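Local coordinates for protein lectin (Cicer arietinum, PDB 3V6N) that agglutinates red blood cells as a chickpea seed albumin of the hemopexin fold and binds calcium and sodium ions in its central channel, at residues G172-F177 against L187-Y192; I6-R11 against Y62-S67; I120-R125 against Y133-D138; K139-D144 against Q152-I157. One frame throughout, in Å; residues are numbered along the deposited sequence.

Interaction 1: G172-F177 against L187-Y192. With CA (calcium ion), chain D; NA (sodium ion), chain G.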
loop_
_atom_site.group_PDB
_atom_site.type_symbol
_atom_site.label_atom_id
_atom_site.label_comp_id
_atom_site.label_asym_id
_atom_site.label_seq_id
_atom_site.Cartn_x
_atom_site.Cartn_y
_atom_site.Cartn_z
ATOM N N GLY A 172 -1.064 10.643 23.863
ATOM C CA GLY A 172 -0.606 9.708 22.837
ATOM C C GLY A 172 0.656 8.918 23.118
ATOM O O GLY A 172 1.473 9.278 23.981
ATOM N N MET A 173 0.792 7.831 22.367
ATOM C CA MET A 173 1.924 6.928 22.434
ATOM C C MET A 173 2.412 6.642 21.020
ATOM O O MET A 173 1.608 6.544 20.105
ATOM C CB MET A 173 1.508 5.642 23.139
ATOM C CG MET A 173 1.218 5.905 24.598
ATOM S SD MET A 173 -0.203 4.996 25.201
ATOM C CE MET A 173 -0.541 5.929 26.691
ATOM N N ASP A 174 3.728 6.559 20.851
ATOM C CA ASP A 174 4.332 6.383 19.529
ATOM C C ASP A 174 4.425 4.891 19.209
ATOM O O ASP A 174 4.332 4.492 18.053
ATOM C CB ASP A 174 5.746 7.008 19.477
ATOM C CG ASP A 174 5.733 8.532 19.346
ATOM O OD1 ASP A 174 4.627 9.098 19.180
ATOM O OD2 ASP A 174 6.831 9.180 19.397
ATOM N N SER A 175 4.583 4.086 20.259
ATOM C CA SER A 175 4.937 2.685 20.157
ATOM C C SER A 175 4.762 1.980 21.498
ATOM O O SER A 175 4.805 2.629 22.540
ATOM C CB SER A 175 6.395 2.584 19.711
ATOM O OG SER A 175 6.781 1.249 19.627
ATOM N N ALA A 176 4.572 0.661 21.468
ATOM C CA ALA A 176 4.397 -0.161 22.671
ATOM C C ALA A 176 4.664 -1.656 22.419
ATOM O O ALA A 176 4.505 -2.147 21.284
ATOM C CB ALA A 176 2.990 0.013 23.234
ATOM N N PHE A 177 5.082 -2.364 23.465
ATOM C CA PHE A 177 5.057 -3.820 23.469
ATOM C C PHE A 177 4.806 -4.383 24.862
ATOM O O PHE A 177 5.080 -3.729 25.881
ATOM C CB PHE A 177 6.276 -4.478 22.750
ATOM C CG PHE A 177 7.588 -4.439 23.520
ATOM C CD1 PHE A 177 8.495 -3.397 23.333
ATOM C CD2 PHE A 177 7.957 -5.499 24.361
ATOM C CE1 PHE A 177 9.717 -3.374 24.003
ATOM C CE2 PHE A 177 9.179 -5.489 25.029
ATOM C CZ PHE A 177 10.067 -4.432 24.850
ATOM N N LEU A 187 5.656 1.500 27.136
ATOM C CA LEU A 187 5.115 2.554 26.276
ATOM C C LEU A 187 6.264 3.444 25.855
ATOM O O LEU A 187 7.138 3.730 26.648
ATOM C CB LEU A 187 4.053 3.379 27.016
ATOM C CG LEU A 187 2.958 2.634 27.800
ATOM C CD1 LEU A 187 2.007 3.639 28.450
ATOM C CD2 LEU A 187 2.182 1.652 26.918
ATOM N N PHE A 188 6.271 3.880 24.607
ATOM C CA PHE A 188 7.348 4.742 24.119
ATOM C C PHE A 188 6.807 6.049 23.554
ATOM O O PHE A 188 5.739 6.076 22.928
ATOM C CB PHE A 188 8.197 4.006 23.065
ATOM C CG PHE A 188 8.811 2.723 23.577
ATOM C CD1 PHE A 188 8.185 1.500 23.363
ATOM C CD2 PHE A 188 10.007 2.745 24.292
ATOM C CE1 PHE A 188 8.747 0.316 23.846
ATOM C CE2 PHE A 188 10.571 1.574 24.788
ATOM C CZ PHE A 188 9.940 0.354 24.563
ATOM N N LYS A 189 7.562 7.121 23.780
ATOM C CA LYS A 189 7.312 8.411 23.147
ATOM C C LYS A 189 8.593 9.260 23.153
ATOM O O LYS A 189 9.130 9.598 24.224
ATOM C CB LYS A 189 6.162 9.159 23.834
ATOM C CG LYS A 189 5.680 10.379 23.059
ATOM C CD LYS A 189 4.423 10.927 23.705
ATOM C CE LYS A 189 3.635 11.846 22.781
ATOM N NZ LYS A 189 2.402 12.195 23.544
ATOM N N GLY A 190 9.076 9.600 21.953
ATOM C CA GLY A 190 10.311 10.369 21.815
ATOM C C GLY A 190 11.438 9.618 22.488
ATOM O O GLY A 190 11.577 8.418 22.295
ATOM N N GLU A 191 12.219 10.318 23.310
ATOM C CA GLU A 191 13.338 9.692 24.019
ATOM C C GLU A 191 12.919 8.963 25.302
ATOM O O GLU A 191 13.781 8.449 26.026
ATOM C CB GLU A 191 14.440 10.727 24.320
ATOM C CG GLU A 191 14.014 11.856 25.257
ATOM C CD GLU A 191 14.844 13.132 25.104
ATOM O OE1 GLU A 191 14.536 14.128 25.808
ATOM O OE2 GLU A 191 15.793 13.160 24.285
ATOM N N TYR A 192 11.610 8.912 25.569
ATOM C CA TYR A 192 11.089 8.375 26.825
ATOM C C TYR A 192 10.347 7.046 26.700
ATOM O O TYR A 192 9.802 6.713 25.654
ATOM C CB TYR A 192 10.162 9.393 27.513
ATOM C CG TYR A 192 10.814 10.735 27.757
ATOM C CD1 TYR A 192 11.899 10.858 28.633
ATOM C CD2 TYR A 192 10.363 11.879 27.100
ATOM C CE1 TYR A 192 12.505 12.092 28.854
ATOM C CE2 TYR A 192 10.958 13.115 27.318
ATOM C CZ TYR A 192 12.031 13.213 28.188
ATOM O OH TYR A 192 12.626 14.432 28.397
HETATM CA CA CA D . 3.711 4.382 15.846
HETATM NA NA NA G . 3.282 -2.898 19.604
HETATM O O HOH W 1 3.356 6.695 16.195
HETATM O O HOH W 2 2.074 5.044 14.034
#
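Phe188 O takes the amide hydrogen of Asp174 at 2.9 Å, and Phe188 N returns a bond to Ser175 O at 2.8 Å. These two bonds frame a classic beta bulge, with Asp174 and Ser175 both set against Phe188, where the innermost strand of a four-stranded propeller blade begins. Beside them, on the face that carries Ser175, the rims of the Phe188 and Phe177 rings meet, CE1 of Phe188 lying 3.8 Å from CD1 of Phe177, with neither ring over the other's face. The opposite face is apolar: Leu187 divides its two methyls, CD1 going to Met173 CE and CD2 to Ala176 CB. Strand 6-11 of another blade packs on Ser175 and Phe188. Asp174 O binds the calcium ion and, two residues on, Ala176 O binds the sodium ion. At the loop end, the extended Lys189 chain carries NZ to Ile168 O and to Gly172 O, the latter at 3.1 Å and met from above its carbonyl plane.

Interaction 2: I6-R11 against Y62-S67. With CA (calcium ion), chain D; NA (sodium ion), chain G.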
loop_
_atom_site.group_PDB
_atom_site.type_symbol
_atom_site.label_atom_id
_atom_site.label_comp_id
_atom_site.label_asym_id
_atom_site.label_seq_id
_atom_site.Cartn_x
_atom_site.Cartn_y
_atom_site.Cartn_z
ATOM N N ILE A 6 11.507 5.075 18.215
ATOM C CA ILE A 6 10.728 3.841 18.062
ATOM C C ILE A 6 9.295 4.138 17.603
ATOM O O ILE A 6 8.520 4.767 18.316
ATOM C CB ILE A 6 10.718 2.995 19.355
ATOM C CG1 ILE A 6 12.145 2.858 19.901
ATOM C CG2 ILE A 6 10.089 1.627 19.084
ATOM C CD1 ILE A 6 12.264 2.122 21.221
ATOM N N ASN A 7 8.953 3.667 16.412
ATOM C CA ASN A 7 7.638 3.902 15.837
ATOM C C ASN A 7 6.702 2.693 16.021
ATOM O O ASN A 7 5.482 2.835 15.952
ATOM C CB ASN A 7 7.794 4.259 14.355
ATOM C CG ASN A 7 6.574 4.964 13.772
ATOM O OD1 ASN A 7 5.610 5.289 14.476
ATOM N ND2 ASN A 7 6.611 5.195 12.467
ATOM N N ALA A 8 7.285 1.516 16.272
ATOM C CA ALA A 8 6.517 0.268 16.471
ATOM C C ALA A 8 7.348 -0.806 17.148
ATOM O O ALA A 8 8.587 -0.776 17.121
ATOM C CB ALA A 8 5.947 -0.266 15.158
ATOM N N ALA A 9 6.652 -1.777 17.729
ATOM C CA ALA A 9 7.311 -2.856 18.438
ATOM C C ALA A 9 6.344 -3.997 18.678
ATOM O O ALA A 9 5.121 -3.786 18.754
ATOM C CB ALA A 9 7.883 -2.361 19.757
ATOM N N PHE A 10 6.892 -5.205 18.771
ATOM C CA PHE A 10 6.134 -6.359 19.245
ATOM C C PHE A 10 7.038 -7.328 20.005
ATOM O O PHE A 10 8.237 -7.443 19.723
ATOM C CB PHE A 10 5.309 -7.031 18.124
ATOM C CG PHE A 10 6.125 -7.787 17.087
ATOM C CD1 PHE A 10 6.509 -7.170 15.892
ATOM C CD2 PHE A 10 6.450 -9.135 17.273
ATOM C CE1 PHE A 10 7.218 -7.872 14.922
ATOM C CE2 PHE A 10 7.186 -9.832 16.311
ATOM C CZ PHE A 10 7.563 -9.202 15.129
ATOM N N ARG A 11 6.455 -7.985 20.993
ATOM C CA ARG A 11 7.127 -9.006 21.772
ATOM C C ARG A 11 7.324 -10.241 20.901
ATOM O O ARG A 11 6.388 -10.658 20.222
ATOM C CB ARG A 11 6.218 -9.378 22.950
ATOM C CG ARG A 11 6.795 -10.430 23.874
ATOM C CD ARG A 11 5.845 -10.793 24.998
ATOM N NE ARG A 11 4.539 -11.227 24.499
ATOM C CZ ARG A 11 3.454 -11.290 25.254
ATOM N NH1 ARG A 11 3.525 -10.931 26.541
ATOM N NH2 ARG A 11 2.299 -11.680 24.727
ATOM N N TYR A 62 8.542 1.643 3.260
ATOM C CA TYR A 62 8.367 2.728 4.254
ATOM C C TYR A 62 8.482 2.309 5.715
ATOM O O TYR A 62 8.483 3.174 6.605
ATOM C CB TYR A 62 7.058 3.496 4.021
ATOM C CG TYR A 62 7.020 4.156 2.662
ATOM C CD1 TYR A 62 7.792 5.285 2.406
ATOM C CD2 TYR A 62 6.233 3.640 1.631
ATOM C CE1 TYR A 62 7.800 5.882 1.162
ATOM C CE2 TYR A 62 6.202 4.248 0.380
ATOM C CZ TYR A 62 7.001 5.362 0.145
ATOM O OH TYR A 62 7.004 5.976 -1.091
ATOM N N GLY A 63 8.586 1.003 5.962
ATOM C CA GLY A 63 8.667 0.483 7.323
ATOM C C GLY A 63 7.324 0.248 7.995
ATOM O O GLY A 63 6.262 0.220 7.344
ATOM N N ILE A 64 7.370 0.100 9.313
ATOM C CA ILE A 64 6.215 -0.324 10.101
ATOM C C ILE A 64 5.940 0.699 11.201
ATOM O O ILE A 64 6.866 1.070 11.950
ATOM C CB ILE A 64 6.469 -1.739 10.672
ATOM C CG1 ILE A 64 6.472 -2.750 9.507
ATOM C CG2 ILE A 64 5.445 -2.113 11.743
ATOM C CD1 ILE A 64 7.137 -4.083 9.796
ATOM N N ASP A 65 4.683 1.149 11.301
ATOM C CA ASP A 65 4.344 2.230 12.244
ATOM C C ASP A 65 3.458 1.812 13.442
ATOM O O ASP A 65 3.189 2.622 14.349
ATOM C CB ASP A 65 3.804 3.478 11.508
ATOM C CG ASP A 65 2.441 3.248 10.869
ATOM O OD1 ASP A 65 1.785 2.231 11.205
ATOM O OD2 ASP A 65 2.020 4.087 10.028
ATOM N N CYS A 66 3.023 0.549 13.437
ATOM C CA CYS A 66 2.335 -0.060 14.562
ATOM C C CYS A 66 2.419 -1.575 14.418
ATOM O O CYS A 66 2.432 -2.096 13.295
ATOM C CB CYS A 66 0.855 0.371 14.604
ATOM S SG CYS A 66 -0.119 -0.275 16.000
ATOM N N SER A 67 2.458 -2.290 15.537
ATOM C CA SER A 67 2.291 -3.758 15.483
ATOM C C SER A 67 2.034 -4.407 16.813
ATOM O O SER A 67 2.207 -3.775 17.879
ATOM C CB SER A 67 3.449 -4.452 14.780
ATOM O OG SER A 67 4.666 -4.096 15.344
HETATM CA CA CA D . 3.711 4.382 15.846
HETATM NA NA NA G . 3.282 -2.898 19.604
HETATM O O HOH W 3 8.506 3.170 11.253
HETATM O O HOH W 1 3.356 6.695 16.195
HETATM O O HOH W 2 2.074 5.044 14.034
#
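This is a contact between two blades of the four-bladed beta-propeller, made at the central channel, where the inner strands 6-11 and 66-69 are joined chiefly through shared metal ions and not by backbone hydrogen bonds. Asn7 O and Asp65 O stand 2.8 Å apart, a separation that two carbonyl oxygens tolerate because both are ligands of the calcium ion. Two residues further along each strand, Ala9 O and Ser67 O are paired in the same way on the sodium ion, each 2.2 Å from it. The carbonyl oxygens of Asp121 and Asp174 complete the ring of four round the calcium, and those of Ala123 and Ala176 do so round the sodium.

Asn7 adds a side-chain ligand. With CG anti to the backbone N (chi1 -161°), the amide lies alongside the Asp65 side chain and OD1 reaches the calcium at 2.5 Å. The other end of this amide is held by a water that accepts from ND2 and donates to Ile64 O, while the Asp65 carboxylate turns away to Glu80 N. Between the metal levels, Ala8 CB fits against Ile64 CG2 and the backbone N of Cys66. Ser67 OG gives a weak bond to Ala9 O at 3.5 Å and also lies at the edge of the Phe10 ring, 3.6 Å from CD1.

Interaction 3: I120-R125 against Y133-D138. With CA (calcium ion), chain D; NA (sodium ion), chain G; SO4 (sulfate ion), chain H.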
loop_
_atom_site.group_PDB
_atom_site.type_symbol
_atom_site.label_atom_id
_atom_site.label_comp_id
_atom_site.label_asym_id
_atom_site.label_seq_id
_atom_site.Cartn_x
_atom_site.Cartn_y
_atom_site.Cartn_z
ATOM N N ILE A 120 -3.016 3.526 13.018
ATOM C CA ILE A 120 -2.939 3.292 14.461
ATOM C C ILE A 120 -1.555 3.722 14.934
ATOM O O ILE A 120 -0.564 3.477 14.231
ATOM C CB ILE A 120 -3.259 1.814 14.782
ATOM C CG1 ILE A 120 -4.565 1.439 14.053
ATOM C CG2 ILE A 120 -3.326 1.585 16.294
ATOM C CD1 ILE A 120 -5.075 0.027 14.266
ATOM N N ASP A 121 -1.491 4.397 16.088
ATOM C CA ASP A 121 -0.221 4.851 16.661
ATOM C C ASP A 121 0.616 3.719 17.282
ATOM O O ASP A 121 1.818 3.650 17.072
ATOM C CB ASP A 121 -0.457 5.903 17.759
ATOM C CG ASP A 121 -0.944 7.247 17.220
ATOM O OD1 ASP A 121 -0.755 7.552 16.026
ATOM O OD2 ASP A 121 -1.510 8.017 18.016
ATOM N N ALA A 122 -0.039 2.880 18.088
ATOM C CA ALA A 122 0.633 1.943 18.983
ATOM C C ALA A 122 -0.342 0.848 19.396
ATOM O O ALA A 122 -1.562 1.046 19.362
ATOM C CB ALA A 122 1.181 2.662 20.225
ATOM N N ALA A 123 0.196 -0.313 19.774
ATOM C CA ALA A 123 -0.634 -1.438 20.167
ATOM C C ALA A 123 0.158 -2.378 21.039
ATOM O O ALA A 123 1.376 -2.505 20.874
ATOM C CB ALA A 123 -1.144 -2.170 18.939
ATOM N N PHE A 124 -0.517 -3.029 21.980
ATOM C CA PHE A 124 0.126 -4.129 22.684
ATOM C C PHE A 124 -0.832 -5.256 23.067
ATOM O O PHE A 124 -2.018 -5.027 23.311
ATOM C CB PHE A 124 1.007 -3.669 23.871
ATOM C CG PHE A 124 0.244 -3.175 25.072
ATOM C CD1 PHE A 124 0.016 -1.814 25.256
ATOM C CD2 PHE A 124 -0.184 -4.062 26.052
ATOM C CE1 PHE A 124 -0.658 -1.348 26.373
ATOM C CE2 PHE A 124 -0.868 -3.599 27.180
ATOM C CZ PHE A 124 -1.097 -2.241 27.341
ATOM N N ARG A 125 -0.281 -6.462 23.093
ATOM C CA ARG A 125 -1.022 -7.687 23.367
ATOM C C ARG A 125 -1.337 -7.820 24.855
ATOM O O ARG A 125 -0.428 -7.778 25.685
ATOM C CB ARG A 125 -0.205 -8.896 22.858
ATOM C CG ARG A 125 -0.798 -10.265 23.108
ATOM C CD ARG A 125 -1.978 -10.569 22.202
ATOM N NE ARG A 125 -2.195 -12.013 22.156
ATOM C CZ ARG A 125 -3.007 -12.690 22.964
ATOM N NH1 ARG A 125 -3.708 -12.063 23.916
ATOM N NH2 ARG A 125 -3.107 -14.005 22.827
ATOM N N TYR A 133 -4.758 -4.051 23.057
ATOM C CA TYR A 133 -5.012 -2.637 23.228
ATOM C C TYR A 133 -4.408 -1.853 22.069
ATOM O O TYR A 133 -3.262 -2.085 21.692
ATOM C CB TYR A 133 -4.447 -2.162 24.561
ATOM C CG TYR A 133 -5.129 -2.773 25.767
ATOM C CD1 TYR A 133 -6.311 -2.222 26.262
ATOM C CD2 TYR A 133 -4.607 -3.895 26.402
ATOM C CE1 TYR A 133 -6.944 -2.762 27.363
ATOM C CE2 TYR A 133 -5.233 -4.446 27.518
ATOM C CZ TYR A 133 -6.403 -3.869 27.985
ATOM O OH TYR A 133 -7.052 -4.374 29.074
ATOM N N LEU A 134 -5.181 -0.930 21.503
ATOM C CA LEU A 134 -4.724 -0.130 20.373
ATOM C C LEU A 134 -4.927 1.346 20.654
ATOM O O LEU A 134 -5.935 1.732 21.257
ATOM C CB LEU A 134 -5.430 -0.535 19.066
ATOM C CG LEU A 134 -5.286 -2.017 18.703
ATOM C CD1 LEU A 134 -6.551 -2.739 19.130
ATOM C CD2 LEU A 134 -5.038 -2.237 17.219
ATOM N N PHE A 135 -3.978 2.164 20.209
ATOM C CA PHE A 135 -3.948 3.578 20.589
ATOM C C PHE A 135 -3.921 4.469 19.363
ATOM O O PHE A 135 -3.127 4.221 18.435
ATOM C CB PHE A 135 -2.728 3.888 21.489
ATOM C CG PHE A 135 -2.695 3.096 22.766
ATOM C CD1 PHE A 135 -3.325 3.567 23.909
ATOM C CD2 PHE A 135 -2.040 1.861 22.823
ATOM C CE1 PHE A 135 -3.309 2.830 25.090
ATOM C CE2 PHE A 135 -2.014 1.126 24.008
ATOM C CZ PHE A 135 -2.648 1.612 25.145
ATOM N N LYS A 136 -4.766 5.507 19.374
ATOM C CA LYS A 136 -4.739 6.550 18.334
ATOM C C LYS A 136 -5.084 7.901 18.955
ATOM O O LYS A 136 -6.144 8.054 19.578
ATOM C CB LYS A 136 -5.686 6.216 17.157
ATOM C CG LYS A 136 -5.744 7.269 16.033
ATOM C CD LYS A 136 -4.393 7.470 15.362
ATOM C CE LYS A 136 -4.427 8.480 14.213
ATOM N NZ LYS A 136 -4.991 7.847 12.980
ATOM N N GLY A 137 -4.178 8.870 18.780
ATOM C CA GLY A 137 -4.243 10.153 19.494
ATOM C C GLY A 137 -4.397 9.926 20.984
ATOM O O GLY A 137 -3.648 9.136 21.582
ATOM N N ASP A 138 -5.383 10.583 21.586
ATOM C CA ASP A 138 -5.654 10.418 23.012
ATOM C C ASP A 138 -6.688 9.313 23.339
ATOM O O ASP A 138 -7.194 9.259 24.460
ATOM C CB ASP A 138 -6.062 11.770 23.641
ATOM C CG ASP A 138 -7.387 12.298 23.106
ATOM O OD1 ASP A 138 -7.930 11.693 22.177
ATOM O OD2 ASP A 138 -7.902 13.313 23.625
HETATM CA CA CA D . 3.711 4.382 15.846
HETATM NA NA NA G . 3.282 -2.898 19.604
HETATM S S SO4 H . -8.846 -1.565 30.511
HETATM O O1 SO4 H . -9.317 -1.088 31.828
HETATM O O2 SO4 H . -8.763 -3.033 30.497
HETATM O O3 SO4 H . -9.779 -1.096 29.480
HETATM O O4 SO4 H . -7.509 -0.964 30.406
HETATM O O HOH W 2 2.074 5.044 14.034
HETATM O O HOH W 4 -1.542 7.142 20.911
HETATM O O HOH W 1 3.356 6.695 16.195
#
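With CG set between its backbone N and carbonyl carbon (chi1 72°), Phe124 brings its ring against both Tyr133 and Phe135, whose own CG atoms lie anti to the carbonyl carbon, and touches each at a different part of its rim. CE2 of Phe124 meets CD2 of Tyr133 at 3.8 Å, the planes inclined by 36°, while its CE1 touches CE2 of Phe135 rim to rim. This aromatic cluster lies on one face of the hairpin 122-125/131-136, the two inner strands of a propeller blade; Ala123 and Leu134 occupy the other, where Leu134 CD2 also packs on Ile120 CD1. Phe124 and Tyr133 exchange two backbone bonds. At the far end Phe135 O receives Asp121 N and, weakly, Ala122 N, closing a classic beta bulge.

Asp121 OD2 accepts from Gly137 N at 2.9 Å, approached from above the carboxylate plane. The same residue gives its backbone O to the calcium ion at 2.4 Å, and Ala123 O binds the sodium ion. Lys136 NZ is taken up by Gly119 O and Val115 O and stays 5.2 Å from Asp121 OD1; the aspartate meets the lysine at CA and along CD. The Asp121 carboxylate, bonded just past the strand end, is thus not itself a calcium ligand, although its charge probably favours a cation nearby.

Interaction 4: K139-D144 against Q152-I157. With SO4 (sulfate ion), chain H.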
loop_
_atom_site.group_PDB
_atom_site.type_symbol
_atom_site.label_atom_id
_atom_site.label_comp_id
_atom_site.label_asym_id
_atom_site.label_seq_id
_atom_site.Cartn_x
_atom_site.Cartn_y
_atom_site.Cartn_z
ATOM N N LYS A 139 -6.992 8.442 22.371
ATOM C CA LYS A 139 -8.010 7.387 22.536
ATOM C C LYS A 139 -7.406 5.995 22.473
ATOM O O LYS A 139 -6.361 5.794 21.856
ATOM C CB LYS A 139 -9.064 7.462 21.426
ATOM C CG LYS A 139 -9.687 8.817 21.191
ATOM C CD LYS A 139 -10.883 9.068 22.103
ATOM C CE LYS A 139 -11.271 10.530 21.965
ATOM N NZ LYS A 139 -12.719 10.818 22.129
ATOM N N TYR A 140 -8.090 5.020 23.076
ATOM C CA TYR A 140 -7.659 3.630 22.999
ATOM C C TYR A 140 -8.838 2.712 22.724
ATOM O O TYR A 140 -9.975 3.041 23.043
ATOM C CB TYR A 140 -6.880 3.205 24.253
ATOM C CG TYR A 140 -7.704 2.728 25.435
ATOM C CD1 TYR A 140 -8.322 3.644 26.297
ATOM C CD2 TYR A 140 -7.826 1.369 25.715
ATOM C CE1 TYR A 140 -9.071 3.217 27.387
ATOM C CE2 TYR A 140 -8.564 0.920 26.800
ATOM C CZ TYR A 140 -9.188 1.839 27.640
ATOM O OH TYR A 140 -9.943 1.387 28.718
ATOM N N ALA A 141 -8.548 1.558 22.128
ATOM C CA ALA A 141 -9.556 0.573 21.811
ATOM C C ALA A 141 -9.095 -0.778 22.314
ATOM O O ALA A 141 -7.891 -1.047 22.462
ATOM C CB ALA A 141 -9.816 0.531 20.315
ATOM N N ARG A 142 -10.061 -1.630 22.597
ATOM C CA ARG A 142 -9.761 -2.923 23.139
ATOM C C ARG A 142 -10.504 -3.926 22.270
ATOM O O ARG A 142 -11.728 -3.874 22.188
ATOM C CB ARG A 142 -10.210 -2.969 24.592
ATOM C CG ARG A 142 -9.956 -4.275 25.308
ATOM C CD ARG A 142 -10.454 -4.153 26.747
ATOM N NE ARG A 142 -10.463 -5.456 27.403
ATOM C CZ ARG A 142 -11.101 -5.721 28.539
ATOM N NH1 ARG A 142 -11.787 -4.772 29.166
ATOM N NH2 ARG A 142 -11.050 -6.943 29.049
ATOM N N ILE A 143 -9.757 -4.798 21.594
ATOM C CA ILE A 143 -10.332 -5.744 20.627
ATOM C C ILE A 143 -9.951 -7.177 20.942
ATOM O O ILE A 143 -9.014 -7.429 21.693
ATOM C CB ILE A 143 -9.907 -5.447 19.161
ATOM C CG1 ILE A 143 -8.417 -5.798 18.937
ATOM C CG2 ILE A 143 -10.198 -3.993 18.814
ATOM C CD1 ILE A 143 -8.021 -6.040 17.491
ATOM N N ASP A 144 -10.698 -8.107 20.366
ATOM C CA ASP A 144 -10.347 -9.522 20.386
ATOM C C ASP A 144 -9.966 -9.827 18.947
ATOM O O ASP A 144 -10.813 -9.736 18.049
ATOM C CB ASP A 144 -11.549 -10.364 20.845
ATOM C CG ASP A 144 -11.266 -11.866 20.863
ATOM O OD1 ASP A 144 -10.635 -12.412 19.939
ATOM O OD2 ASP A 144 -11.708 -12.524 21.809
ATOM N N GLN A 152 -15.330 -3.090 23.874
ATOM C CA GLN A 152 -16.011 -2.014 24.599
ATOM C C GLN A 152 -15.921 -0.733 23.766
ATOM O O GLN A 152 -15.162 -0.680 22.804
ATOM C CB GLN A 152 -15.355 -1.805 25.984
ATOM C CG GLN A 152 -13.947 -1.217 25.926
ATOM C CD GLN A 152 -13.091 -1.459 27.172
ATOM O OE1 GLN A 152 -12.143 -0.714 27.423
ATOM N NE2 GLN A 152 -13.402 -2.500 27.940
ATOM N N ASN A 153 -16.673 0.297 24.139
ATOM C CA ASN A 153 -16.528 1.600 23.494
ATOM C C ASN A 153 -15.096 2.164 23.504
ATOM O O ASN A 153 -14.327 1.953 24.450
ATOM C CB ASN A 153 -17.485 2.604 24.130
ATOM C CG ASN A 153 -18.943 2.254 23.879
ATOM O OD1 ASN A 153 -19.264 1.389 23.051
ATOM N ND2 ASN A 153 -19.835 2.916 24.609
ATOM N N ILE A 154 -14.742 2.861 22.431
ATOM C CA ILE A 154 -13.482 3.596 22.354
ATOM C C ILE A 154 -13.469 4.674 23.449
ATOM O O ILE A 154 -14.437 5.403 23.604
ATOM C CB ILE A 154 -13.296 4.192 20.940
ATOM C CG1 ILE A 154 -13.202 3.059 19.910
ATOM C CG2 ILE A 154 -12.030 5.040 20.856
ATOM C CD1 ILE A 154 -13.587 3.470 18.504
ATOM N N LYS A 155 -12.389 4.754 24.220
ATOM C CA LYS A 155 -12.340 5.645 25.393
ATOM C C LYS A 155 -11.078 6.497 25.403
ATOM O O LYS A 155 -10.102 6.162 24.734
ATOM C CB LYS A 155 -12.373 4.817 26.677
ATOM C CG LYS A 155 -13.747 4.304 27.056
ATOM C CD LYS A 155 -13.670 3.272 28.174
ATOM C CE LYS A 155 -15.051 3.025 28.785
ATOM N NZ LYS A 155 -15.151 1.684 29.432
ATOM N N SER A 156 -11.092 7.584 26.176
ATOM C CA SER A 156 -9.874 8.323 26.455
ATOM C C SER A 156 -8.836 7.386 27.141
ATOM O O SER A 156 -9.192 6.548 27.987
ATOM C CB SER A 156 -10.178 9.582 27.293
ATOM O OG SER A 156 -10.921 10.573 26.544
ATOM N N ILE A 157 -7.570 7.513 26.738
ATOM C CA ILE A 157 -6.446 6.803 27.372
ATOM C C ILE A 157 -6.482 6.938 28.904
ATOM O O ILE A 157 -6.279 5.957 29.632
ATOM C CB ILE A 157 -5.081 7.306 26.825
ATOM C CG1 ILE A 157 -4.835 6.778 25.397
ATOM C CG2 ILE A 157 -3.947 6.927 27.769
ATOM C CD1 ILE A 157 -3.516 7.206 24.768
HETATM S S SO4 H . -8.846 -1.565 30.511
HETATM O O1 SO4 H . -9.317 -1.088 31.828
HETATM O O2 SO4 H . -8.763 -3.033 30.497
HETATM O O3 SO4 H . -9.779 -1.096 29.480
HETATM O O4 SO4 H . -7.509 -0.964 30.406
HETATM O O HOH W 5 -11.607 1.293 25.057
HETATM O O HOH W 6 -12.547 -0.413 22.795
#
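Tyr140 and Lys155 form the hydrogen-bonded antiparallel pair that fastens the outermost strand to the rest of this propeller blade: Tyr140 N gives to Lys155 O at 2.8 Å, and Lys155 N returns to Tyr140 O at 3.2 Å. Farther along, the strands part and water takes over. One water accepts from Arg142 N and lies within hydrogen-bonding distance of Gln152 O; a second stands near both Tyr140 O and Asn153 O and lies over one face of the Tyr140 ring.

The tyrosine ring runs beside the Lys155 side chain, its CE1 3.7 Å from Lys155 CB. Ile154 CG2 rests on Lys139 CB, and Ile157 CG1 approaches Tyr140 CB. Gln152 crosses Arg142 with its amide plane nearly perpendicular to the guanidinium, whose NE is salt-bridged to Glu131. A sulfate, probably from the crystallisation liquor, is held by Tyr140 OH together with Tyr133 OH and Gly201 N; Tyr140 OH donates to its O3 at 2.6 Å, with O3 at the ring edge.

From the N terminus, interaction 2 comes first and spans the longest loop: 6-11 meets 62-67 across 50 intervening residues, joining the inner strands of successive blades. Interactions 3 and 4 then close short hairpins one after the other within a single blade, and interaction 1 does so in the last blade. All four lie in series, so none nests within or crosses another. Interactions 3 and 4 share a sheet, with Leu134 O and Ala141 N 2.8 Å apart, and both reach the sulfate. Interactions 1, 2 and 3 converge on the calcium and sodium ions, while Met173 packs on Ile157, at the start of the helix that follows the outer strand, linking interaction 1 to interaction 4.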